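Local coordinates for protein putative oxygenase (Streptomyces viridochromogenes Tue57, PDB 4XAA) that probably acts as an iron- and 2-oxoglutarate-dependent oxygenase, with a role in the oxidative cyclizations of orthosomycin biosynthesis, at residues Phe20-Pro25 with Val180-Gly185; Asp55-Pro60 with Leu69-Asn74; Trp124-Val129 with Arg193-Ser198. All coordinates share one frame; numbering follows the deposited sequence.

Interaction 1: residues Phe20-Pro25 with Val180-Gly185; sequences FANAGP and VPVSQG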
loop_
_atom_site.group_PDB
_atom_site.type_symbol
_atom_site.label_atom_id
_atom_site.label_comp_id
_atom_site.label_asym_id
_atom_site.label_seq_id
_atom_site.Cartn_x
_atom_site.Cartn_y
_atom_site.Cartn_z
ATOM N N PHE A 20 -0.682 -4.180 -11.356
ATOM C CA PHE A 20 0.236 -3.830 -10.274
ATOM C C PHE A 20 1.679 -3.879 -10.771
ATOM O O PHE A 20 1.980 -4.651 -11.675
ATOM C CB PHE A 20 0.063 -4.787 -9.091
ATOM C CG PHE A 20 0.424 -6.210 -9.416
ATOM C CD1 PHE A 20 -0.486 -7.043 -10.043
ATOM C CD2 PHE A 20 1.678 -6.711 -9.105
ATOM C CE1 PHE A 20 -0.154 -8.358 -10.352
ATOM C CE2 PHE A 20 2.018 -8.028 -9.414
ATOM C CZ PHE A 20 1.104 -8.850 -10.039
ATOM N N ALA A 21 2.571 -3.083 -10.182
ATOM C CA ALA A 21 4.000 -3.235 -10.479
ATOM C C ALA A 21 4.909 -2.640 -9.408
ATOM O O ALA A 21 4.605 -1.608 -8.823
ATOM C CB ALA A 21 4.326 -2.622 -11.821
ATOM N N ASN A 22 6.031 -3.303 -9.149
ATOM C CA ASN A 22 7.082 -2.701 -8.338
ATOM C C ASN A 22 7.921 -1.791 -9.212
ATOM O O ASN A 22 8.578 -2.255 -10.132
ATOM C CB ASN A 22 7.956 -3.769 -7.688
ATOM C CG ASN A 22 8.939 -3.192 -6.693
ATOM O OD1 ASN A 22 9.160 -1.980 -6.646
ATOM N ND2 ASN A 22 9.537 -4.061 -5.888
ATOM N N ALA A 23 7.892 -0.497 -8.923
ATOM C CA ALA A 23 8.608 0.498 -9.728
ATOM C C ALA A 23 10.011 0.780 -9.199
ATOM O O ALA A 23 10.745 1.579 -9.766
ATOM C CB ALA A 23 7.823 1.799 -9.783
ATOM N N GLY A 24 10.376 0.136 -8.100
ATOM C CA GLY A 24 11.660 0.393 -7.490
ATOM C C GLY A 24 11.676 1.729 -6.781
ATOM O O GLY A 24 10.634 2.334 -6.579
ATOM N N PRO A 25 12.869 2.179 -6.384
ATOM C CA PRO A 25 13.074 3.420 -5.637
ATOM C C PRO A 25 12.614 4.655 -6.400
ATOM O O PRO A 25 12.698 4.722 -7.626
ATOM C CB PRO A 25 14.585 3.452 -5.409
ATOM C CG PRO A 25 15.027 2.024 -5.541
ATOM C CD PRO A 25 14.130 1.443 -6.591
ATOM N N VAL A 180 4.168 -9.930 -4.028
ATOM C CA VAL A 180 4.982 -8.834 -4.517
ATOM C C VAL A 180 6.070 -8.550 -3.500
ATOM O O VAL A 180 5.883 -7.747 -2.590
ATOM C CB VAL A 180 4.155 -7.555 -4.786
ATOM C CG1 VAL A 180 5.053 -6.445 -5.309
ATOM C CG2 VAL A 180 3.064 -7.834 -5.802
ATOM N N PRO A 181 7.212 -9.244 -3.638
ATOM C CA PRO A 181 8.419 -8.961 -2.855
ATOM C C PRO A 181 8.916 -7.540 -3.109
ATOM O O PRO A 181 8.882 -7.064 -4.250
ATOM C CB PRO A 181 9.431 -9.996 -3.372
ATOM C CG PRO A 181 8.612 -11.053 -4.002
ATOM C CD PRO A 181 7.407 -10.376 -4.560
ATOM N N VAL A 182 9.368 -6.874 -2.053
ATOM C CA VAL A 182 9.883 -5.514 -2.164
ATOM C C VAL A 182 11.090 -5.315 -1.256
ATOM O O VAL A 182 11.221 -5.966 -0.227
ATOM C CB VAL A 182 8.802 -4.456 -1.799
ATOM C CG1 VAL A 182 7.551 -4.614 -2.672
ATOM C CG2 VAL A 182 8.434 -4.552 -0.326
ATOM N N SER A 183 11.984 -4.415 -1.641
ATOM C CA SER A 183 13.001 -3.935 -0.714
ATOM C C SER A 183 12.549 -2.593 -0.165
ATOM O O SER A 183 11.759 -1.901 -0.797
ATOM C CB SER A 183 14.360 -3.796 -1.397
ATOM O OG SER A 183 14.510 -4.762 -2.422
ATOM N N GLN A 184 13.051 -2.229 1.007
ATOM C CA GLN A 184 12.812 -0.911 1.564
ATOM C C GLN A 184 13.170 0.172 0.540
ATOM O O GLN A 184 14.259 0.183 -0.015
ATOM C CB GLN A 184 13.615 -0.729 2.851
ATOM C CG GLN A 184 13.733 0.712 3.302
ATOM C CD GLN A 184 14.469 0.872 4.628
ATOM O OE1 GLN A 184 14.549 -0.055 5.435
ATOM N NE2 GLN A 184 15.000 2.068 4.858
ATOM N N GLY A 185 12.224 1.061 0.273
ATOM C CA GLY A 185 12.418 2.110 -0.706
ATOM C C GLY A 185 11.609 1.872 -1.962
ATOM O O GLY A 185 11.331 2.809 -2.710
#
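Strand 20-25 forms one edge of the larger sheet of the double-stranded beta helix, and here F20, N22 and P25 meet V180, P181, V182 and G185 of a loop. The two pieces run roughly the same way, 25° apart. They do not pair as strands; side chains of the strand meet both backbone and side chains of the loop.

At one end F20 packs on V180. The CG of F20 is flanked by both arms of its own backbone (chi1 64°), which turns the ring to the loop. Ring atom CD2 of F20 lies 3.8 Å from CG2 of V180, and the two side chains pass each other in opposite directions.

N22 is the polar centre. Its ND2 donates a weak hydrogen bond to the carbonyl O of P181, at 3.5 Å. The same ND2 touches CG1 of V182 at 3.8 Å and has a further hydrogen bond to OD2 of D186. The other end of the amide is also used. OD1 of N22 accepts from N of G24 at 2.8 Å, an Asx turn, with the donor above the carbonyl plane. The bonds to G24 and D186 should fix the amide's orientation.

At the far end CA of P25 makes a nearly straight C-H...O contact with O of G185, at 3.5 Å.

Loop 180-185 links strand 178-179 of the smaller sheet to strand 186-191 of the larger one. Strand 20-25 pairs with strand 186-191 through A21, A23 and G24. V180 and V182 both rest on V188 of that strand, while Q184 reaches helix 29-47.

Interaction 2: residues Asp55-Pro60 with Leu69-Asn74; sequences DYWNFP and LYRVHN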
loop_
_atom_site.group_PDB
_atom_site.type_symbol
_atom_site.label_atom_id
_atom_site.label_comp_id
_atom_site.label_asym_id
_atom_site.label_seq_id
_atom_site.Cartn_x
_atom_site.Cartn_y
_atom_site.Cartn_z
ATOM N N ASP A 55 -8.410 7.132 14.056
ATOM C CA ASP A 55 -7.508 6.828 12.944
ATOM C C ASP A 55 -6.551 5.656 13.189
ATOM O O ASP A 55 -5.962 5.133 12.240
ATOM C CB ASP A 55 -6.696 8.067 12.576
ATOM C CG ASP A 55 -7.546 9.139 11.947
ATOM O OD1 ASP A 55 -8.455 8.763 11.176
ATOM O OD2 ASP A 55 -7.321 10.341 12.244
ATOM N N TYR A 56 -6.381 5.239 14.439
ATOM C CA TYR A 56 -5.559 4.059 14.718
ATOM C C TYR A 56 -6.403 2.772 14.704
ATOM O O TYR A 56 -6.998 2.396 15.714
ATOM C CB TYR A 56 -4.849 4.207 16.057
ATOM C CG TYR A 56 -3.651 5.131 16.038
ATOM C CD1 TYR A 56 -3.791 6.477 15.744
ATOM C CD2 TYR A 56 -2.382 4.661 16.338
ATOM C CE1 TYR A 56 -2.710 7.317 15.741
ATOM C CE2 TYR A 56 -1.282 5.509 16.339
ATOM C CZ TYR A 56 -1.453 6.831 16.040
ATOM O OH TYR A 56 -0.375 7.687 16.037
ATOM N N TRP A 57 -6.466 2.110 13.553
ATOM C CA TRP A 57 -7.275 0.899 13.406
ATOM C C TRP A 57 -6.556 -0.307 13.965
ATOM O O TRP A 57 -5.422 -0.595 13.571
ATOM C CB TRP A 57 -7.615 0.623 11.946
ATOM C CG TRP A 57 -8.413 1.675 11.294
ATOM C CD1 TRP A 57 -8.723 2.897 11.795
ATOM C CD2 TRP A 57 -8.995 1.612 9.989
ATOM N NE1 TRP A 57 -9.463 3.599 10.890
ATOM C CE2 TRP A 57 -9.648 2.834 9.769
ATOM C CE3 TRP A 57 -9.012 0.640 8.979
ATOM C CZ2 TRP A 57 -10.325 3.119 8.586
ATOM C CZ3 TRP A 57 -9.689 0.918 7.807
ATOM C CH2 TRP A 57 -10.335 2.151 7.618
ATOM N N ASN A 58 -7.239 -1.025 14.853
ATOM C CA ASN A 58 -6.656 -2.150 15.568
ATOM C C ASN A 58 -7.678 -3.259 15.844
ATOM O O ASN A 58 -8.878 -3.001 15.911
ATOM C CB ASN A 58 -6.052 -1.665 16.884
ATOM C CG ASN A 58 -7.095 -1.034 17.806
ATOM O OD1 ASN A 58 -7.692 -1.712 18.645
ATOM N ND2 ASN A 58 -7.321 0.264 17.643
ATOM N N PHE A 59 -7.213 -4.498 15.989
ATOM C CA PHE A 59 -8.094 -5.543 16.488
ATOM C C PHE A 59 -7.597 -6.081 17.822
ATOM O O PHE A 59 -6.398 -6.068 18.099
ATOM C CB PHE A 59 -8.255 -6.673 15.469
ATOM C CG PHE A 59 -6.971 -7.356 15.079
ATOM C CD1 PHE A 59 -6.472 -8.406 15.832
ATOM C CD2 PHE A 59 -6.296 -6.988 13.927
ATOM C CE1 PHE A 59 -5.310 -9.052 15.463
ATOM C CE2 PHE A 59 -5.141 -7.632 13.559
ATOM C CZ PHE A 59 -4.649 -8.667 14.326
ATOM N N PRO A 60 -8.527 -6.543 18.667
ATOM C CA PRO A 60 -8.142 -7.059 19.979
ATOM C C PRO A 60 -7.790 -8.546 19.931
ATOM O O PRO A 60 -8.318 -9.296 19.107
ATOM C CB PRO A 60 -9.387 -6.807 20.809
ATOM C CG PRO A 60 -10.492 -7.020 19.833
ATOM C CD PRO A 60 -9.989 -6.528 18.497
ATOM N N LEU A 69 -2.299 -3.084 16.200
ATOM C CA LEU A 69 -2.419 -1.961 15.280
ATOM C C LEU A 69 -2.149 -2.448 13.860
ATOM O O LEU A 69 -1.174 -3.156 13.636
ATOM C CB LEU A 69 -1.442 -0.847 15.672
ATOM C CG LEU A 69 -1.466 0.446 14.847
ATOM C CD1 LEU A 69 -2.787 1.170 15.010
ATOM C CD2 LEU A 69 -0.299 1.342 15.232
ATOM N N TYR A 70 -3.021 -2.108 12.911
ATOM C CA TYR A 70 -2.773 -2.483 11.525
ATOM C C TYR A 70 -2.952 -1.318 10.553
ATOM O O TYR A 70 -2.603 -1.430 9.384
ATOM C CB TYR A 70 -3.658 -3.666 11.106
ATOM C CG TYR A 70 -5.150 -3.425 11.153
ATOM C CD1 TYR A 70 -5.827 -2.894 10.061
ATOM C CD2 TYR A 70 -5.891 -3.758 12.282
ATOM C CE1 TYR A 70 -7.198 -2.682 10.103
ATOM C CE2 TYR A 70 -7.248 -3.550 12.334
ATOM C CZ TYR A 70 -7.903 -3.009 11.243
ATOM O OH TYR A 70 -9.271 -2.812 11.295
ATOM N N ARG A 71 -3.466 -0.190 11.028
ATOM C CA ARG A 71 -3.556 0.980 10.164
ATOM C C ARG A 71 -3.589 2.296 10.920
ATOM O O ARG A 71 -4.159 2.403 11.997
ATOM C CB ARG A 71 -4.783 0.887 9.259
ATOM C CG ARG A 71 -4.843 1.932 8.170
ATOM C CD ARG A 71 -6.147 1.819 7.471
ATOM N NE ARG A 71 -6.284 2.613 6.253
ATOM C CZ ARG A 71 -6.188 2.109 5.025
ATOM N NH1 ARG A 71 -5.927 0.822 4.831
ATOM N NH2 ARG A 71 -6.360 2.895 3.981
ATOM N N VAL A 72 -2.925 3.286 10.350
ATOM C CA VAL A 72 -3.135 4.659 10.729
ATOM C C VAL A 72 -3.801 5.357 9.548
ATOM O O VAL A 72 -3.214 5.506 8.488
ATOM C CB VAL A 72 -1.848 5.356 11.111
ATOM C CG1 VAL A 72 -2.164 6.746 11.632
ATOM C CG2 VAL A 72 -1.123 4.558 12.173
ATOM N N HIS A 73 -5.056 5.746 9.746
ATOM C CA HIS A 73 -5.888 6.304 8.693
ATOM C C HIS A 73 -5.667 7.791 8.667
ATOM O O HIS A 73 -5.132 8.345 9.624
ATOM C CB HIS A 73 -7.354 5.975 8.953
ATOM C CG HIS A 73 -8.215 5.991 7.733
ATOM N ND1 HIS A 73 -8.003 5.151 6.659
ATOM C CD2 HIS A 73 -9.314 6.723 7.428
ATOM C CE1 HIS A 73 -8.929 5.369 5.741
ATOM N NE2 HIS A 73 -9.739 6.317 6.187
ATOM N N ASN A 74 -6.064 8.436 7.578
ATOM C CA ASN A 74 -5.859 9.863 7.446
ATOM C C ASN A 74 -4.429 10.259 7.796
ATOM O O ASN A 74 -4.201 11.141 8.619
ATOM C CB ASN A 74 -6.852 10.605 8.331
ATOM C CG ASN A 74 -8.282 10.373 7.905
ATOM O OD1 ASN A 74 -8.624 10.546 6.734
ATOM N ND2 ASN A 74 -9.128 9.968 8.849
#
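W57 lies against R71, H73 and Y70 in the antiparallel hairpin of strands 56-59 and 68-72. W57 and R71 run side by side on the same face of the sheet. CD of R71 sits over the six-membered ring of W57, 3.4 Å from CE3. H73 covers the same face of that ring further along. The H73 and W57 rings form an offset stack, with centroids 4.6 Å apart and planes at 23°. The R71 chain is extended, and its NE donates to ND1 of H73 at 3.1 Å, close to the imidazole plane.

Y70 takes a different position. Its side chain starts out astride its own main chain (chi1 62°), which brings the ring face against CB of W57. That CB stands 4.1 Å from the Y70 ring centroid, while CE1 of Y70 meets the indole at its edge.

A classic beta bulge sets two residues, Y70 and R71, opposite W57. O of W57 accepts from N of Y70 at 2.9 Å and also from N of R71. Y56 and L69 point to the other face and pack CD2 against CD1 at 3.8 Å; OH of Y56 is bonded to O of L42.

Past the strands, OD1 of D55 accepts from ND2 of N74 at 2.7 Å. The amide comes on the syn side, 33° out of the carboxylate plane. The other oxygen, OD2, is bonded to NE2 of Q78.

ND1 of H73 serves as the acceptor for R71. This bond and the stack on W57 together hold the tilt and rotation of the imidazole. They also restrain the arm of R71, whose side chain comes within about 6 Å of the nickel ion.

Interaction 3: residues Trp124-Val129 with Arg193-Ser198; sequences WHRDRV and RLVHGS. With NI (nickel (II) ion), chain B.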
loop_
_atom_site.group_PDB
_atom_site.type_symbol
_atom_site.label_atom_id
_atom_site.label_comp_id
_atom_site.label_asym_id
_atom_site.label_seq_id
_atom_site.Cartn_x
_atom_site.Cartn_y
_atom_site.Cartn_z
ATOM N N TRP A 124 -8.981 -10.563 0.866
ATOM C CA TRP A 124 -8.988 -10.159 -0.531
ATOM C C TRP A 124 -10.080 -9.136 -0.782
ATOM O O TRP A 124 -11.142 -9.200 -0.183
ATOM C CB TRP A 124 -9.176 -11.367 -1.434
ATOM C CG TRP A 124 -8.021 -12.287 -1.355
ATOM C CD1 TRP A 124 -7.867 -13.350 -0.509
ATOM C CD2 TRP A 124 -6.826 -12.218 -2.136
ATOM N NE1 TRP A 124 -6.653 -13.954 -0.730
ATOM C CE2 TRP A 124 -5.994 -13.275 -1.721
ATOM C CE3 TRP A 124 -6.387 -11.376 -3.155
ATOM C CZ2 TRP A 124 -4.748 -13.507 -2.292
ATOM C CZ3 TRP A 124 -5.148 -11.603 -3.717
ATOM C CH2 TRP A 124 -4.342 -12.656 -3.283
ATOM N N HIS A 125 -9.807 -8.192 -1.668
ATOM C CA HIS A 125 -10.757 -7.138 -1.984
ATOM C C HIS A 125 -10.316 -6.373 -3.215
ATOM O O HIS A 125 -9.210 -6.577 -3.724
ATOM C CB HIS A 125 -10.909 -6.172 -0.808
ATOM C CG HIS A 125 -9.671 -5.391 -0.499
ATOM N ND1 HIS A 125 -8.683 -5.861 0.340
ATOM C CD2 HIS A 125 -9.268 -4.162 -0.901
ATOM C CE1 HIS A 125 -7.729 -4.953 0.444
ATOM N NE2 HIS A 125 -8.063 -3.914 -0.296
ATOM N N ARG A 126 -11.208 -5.517 -3.695
ATOM C CA ARG A 126 -10.901 -4.519 -4.694
ATOM C C ARG A 126 -11.047 -3.220 -3.954
ATOM O O ARG A 126 -11.999 -3.066 -3.190
ATOM C CB ARG A 126 -11.846 -4.595 -5.900
ATOM C CG ARG A 126 -11.956 -6.007 -6.486
ATOM C CD ARG A 126 -12.947 -6.095 -7.626
ATOM N NE ARG A 126 -12.307 -5.791 -8.894
ATOM C CZ ARG A 126 -12.946 -5.733 -10.055
ATOM N NH1 ARG A 126 -14.256 -5.947 -10.093
ATOM N NH2 ARG A 126 -12.275 -5.456 -11.175
ATOM N N ASP A 127 -10.101 -2.303 -4.137
ATOM C CA ASP A 127 -10.161 -1.014 -3.463
ATOM C C ASP A 127 -11.363 -0.181 -3.932
ATOM O O ASP A 127 -12.137 0.301 -3.116
ATOM C CB ASP A 127 -8.855 -0.249 -3.677
ATOM C CG ASP A 127 -7.715 -0.823 -2.875
ATOM O OD1 ASP A 127 -7.979 -1.458 -1.836
ATOM O OD2 ASP A 127 -6.550 -0.645 -3.276
ATOM N N ARG A 128 -11.520 -0.029 -5.245
ATOM C CA ARG A 128 -12.667 0.678 -5.830
ATOM C C ARG A 128 -13.075 0.030 -7.147
ATOM O O ARG A 128 -12.212 -0.474 -7.878
ATOM C CB ARG A 128 -12.342 2.153 -6.100
ATOM C CG ARG A 128 -12.188 3.038 -4.889
ATOM C CD ARG A 128 -12.783 4.386 -5.193
ATOM N NE ARG A 128 -11.771 5.419 -5.342
ATOM C CZ ARG A 128 -11.930 6.516 -6.074
ATOM N NH1 ARG A 128 -13.060 6.718 -6.751
ATOM N NH2 ARG A 128 -10.953 7.404 -6.133
ATOM N N VAL A 129 -14.370 0.043 -7.462
ATOM C CA VAL A 129 -14.805 -0.349 -8.801
ATOM C C VAL A 129 -15.733 0.671 -9.452
ATOM O O VAL A 129 -16.341 0.370 -10.480
ATOM C CB VAL A 129 -15.519 -1.713 -8.817
ATOM C CG1 VAL A 129 -14.593 -2.803 -8.309
ATOM C CG2 VAL A 129 -16.806 -1.651 -8.016
ATOM N N ARG A 193 -8.747 -1.269 -8.843
ATOM C CA ARG A 193 -9.699 -2.301 -9.230
ATOM C C ARG A 193 -9.109 -3.683 -9.046
ATOM O O ARG A 193 -9.761 -4.695 -9.292
ATOM C CB ARG A 193 -10.127 -2.123 -10.689
ATOM C CG ARG A 193 -10.827 -0.821 -11.013
ATOM C CD ARG A 193 -11.224 -0.764 -12.476
ATOM N NE ARG A 193 -12.107 -1.861 -12.866
ATOM C CZ ARG A 193 -13.432 -1.837 -12.724
ATOM N NH1 ARG A 193 -14.028 -0.775 -12.197
ATOM N NH2 ARG A 193 -14.166 -2.879 -13.098
ATOM N N LEU A 194 -7.852 -3.726 -8.628
ATOM C CA LEU A 194 -7.141 -4.988 -8.557
ATOM C C LEU A 194 -7.614 -5.837 -7.373
ATOM O O LEU A 194 -7.793 -5.337 -6.262
ATOM C CB LEU A 194 -5.635 -4.731 -8.470
ATOM C CG LEU A 194 -4.730 -5.950 -8.308
ATOM C CD1 LEU A 194 -4.520 -6.662 -9.638
ATOM C CD2 LEU A 194 -3.403 -5.517 -7.695
ATOM N N VAL A 195 -7.815 -7.128 -7.621
ATOM C CA VAL A 195 -8.101 -8.076 -6.545
ATOM C C VAL A 195 -6.793 -8.390 -5.832
ATOM O O VAL A 195 -5.840 -8.845 -6.449
ATOM C CB VAL A 195 -8.744 -9.350 -7.067
ATOM C CG1 VAL A 195 -8.951 -10.332 -5.931
ATOM C CG2 VAL A 195 -10.039 -9.019 -7.744
ATOM N N HIS A 196 -6.747 -8.099 -4.539
ATOM C CA HIS A 196 -5.495 -8.136 -3.800
ATOM C C HIS A 196 -5.763 -8.271 -2.312
ATOM O O HIS A 196 -6.857 -7.969 -1.836
ATOM C CB HIS A 196 -4.661 -6.880 -4.078
ATOM C CG HIS A 196 -5.280 -5.616 -3.566
ATOM N ND1 HIS A 196 -6.293 -4.956 -4.232
ATOM C CD2 HIS A 196 -5.030 -4.889 -2.450
ATOM C CE1 HIS A 196 -6.645 -3.885 -3.546
ATOM N NE2 HIS A 196 -5.893 -3.821 -2.461
ATOM N N GLY A 197 -4.751 -8.747 -1.595
ATOM C CA GLY A 197 -4.795 -8.890 -0.151
ATOM C C GLY A 197 -3.371 -9.014 0.351
ATOM O O GLY A 197 -2.429 -8.656 -0.356
ATOM N N SER A 198 -3.204 -9.506 1.570
ATOM C CA SER A 198 -1.872 -9.805 2.090
ATOM C C SER A 198 -2.020 -10.818 3.215
ATOM O O SER A 198 -3.001 -10.788 3.948
ATOM C CB SER A 198 -1.161 -8.532 2.580
ATOM O OG SER A 198 -1.897 -7.878 3.613
HETATM NI NI NI B . -6.321 -2.536 -0.674
HETATM O O HOH W 1 -4.790 -1.026 -1.231
HETATM O O HOH W 2 -4.760 -3.204 1.239
HETATM O O HOH W 3 -6.217 -1.401 1.390
#
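The carbonyl O of R193 is held by two nitrogens of R126. NE of R126 donates at 2.8 Å, with the carbonyl near the guanidinium plane; NH2 adds a weak bond. A bend at chi3 (88°) brings the R126 head back to this carbonyl. The R193 guanidinium lies close by, its plane 74° from that of R126. Its NH1 donates to O of V131, its NH2 forms a salt bridge with D164, and both NH2 groups donate to O of L162. D164 and the carbonyls hold them side by side.

H125 and H196 form a hydrogen-bonded antiparallel pair. N of H196 donates to O of H125 at 3.0 Å, with an equal return bond. Both rings leave the sheet on the same face, with planes at 61°. ND1 of H196 donates to O of L194 at 2.6 Å, which fixes the ring. ND1 of H125 is bonded to O of P123.

NE2 of H125 and NE2 of H196 bind the nickel ion at 2.2 Å, and OD1 of D127 at 2.3 Å. Three waters complete six ligands; one also donates to OD2 of D127. This is the HxD...H facial triad of cupin-fold 2-oxoglutarate oxygenases, with nickel probably standing in for iron.

How the interactions relate
Interactions 1 and 2 lie at the two outer strands of the seven-stranded sheet, 20-25 and 56-59. Their centres are about 24 Å apart, on opposite sides of the chain's centre. Interaction 3 belongs to the four-stranded sheet, whose strands supply two histidines of the metal site, the aspartate following in the next loop. Its centre is about 18 Å from that of interaction 1 and about 19 Å from that of interaction 2. It touches only interaction 1, where F20 packs on L194. Along the chain, hairpin 55-74 closes before 124-129 begins, while interactions 1 and 3 interleave. Interaction 3 builds the site, R71 of interaction 2 comes near it, and interaction 1 lies further off, joining the sheets.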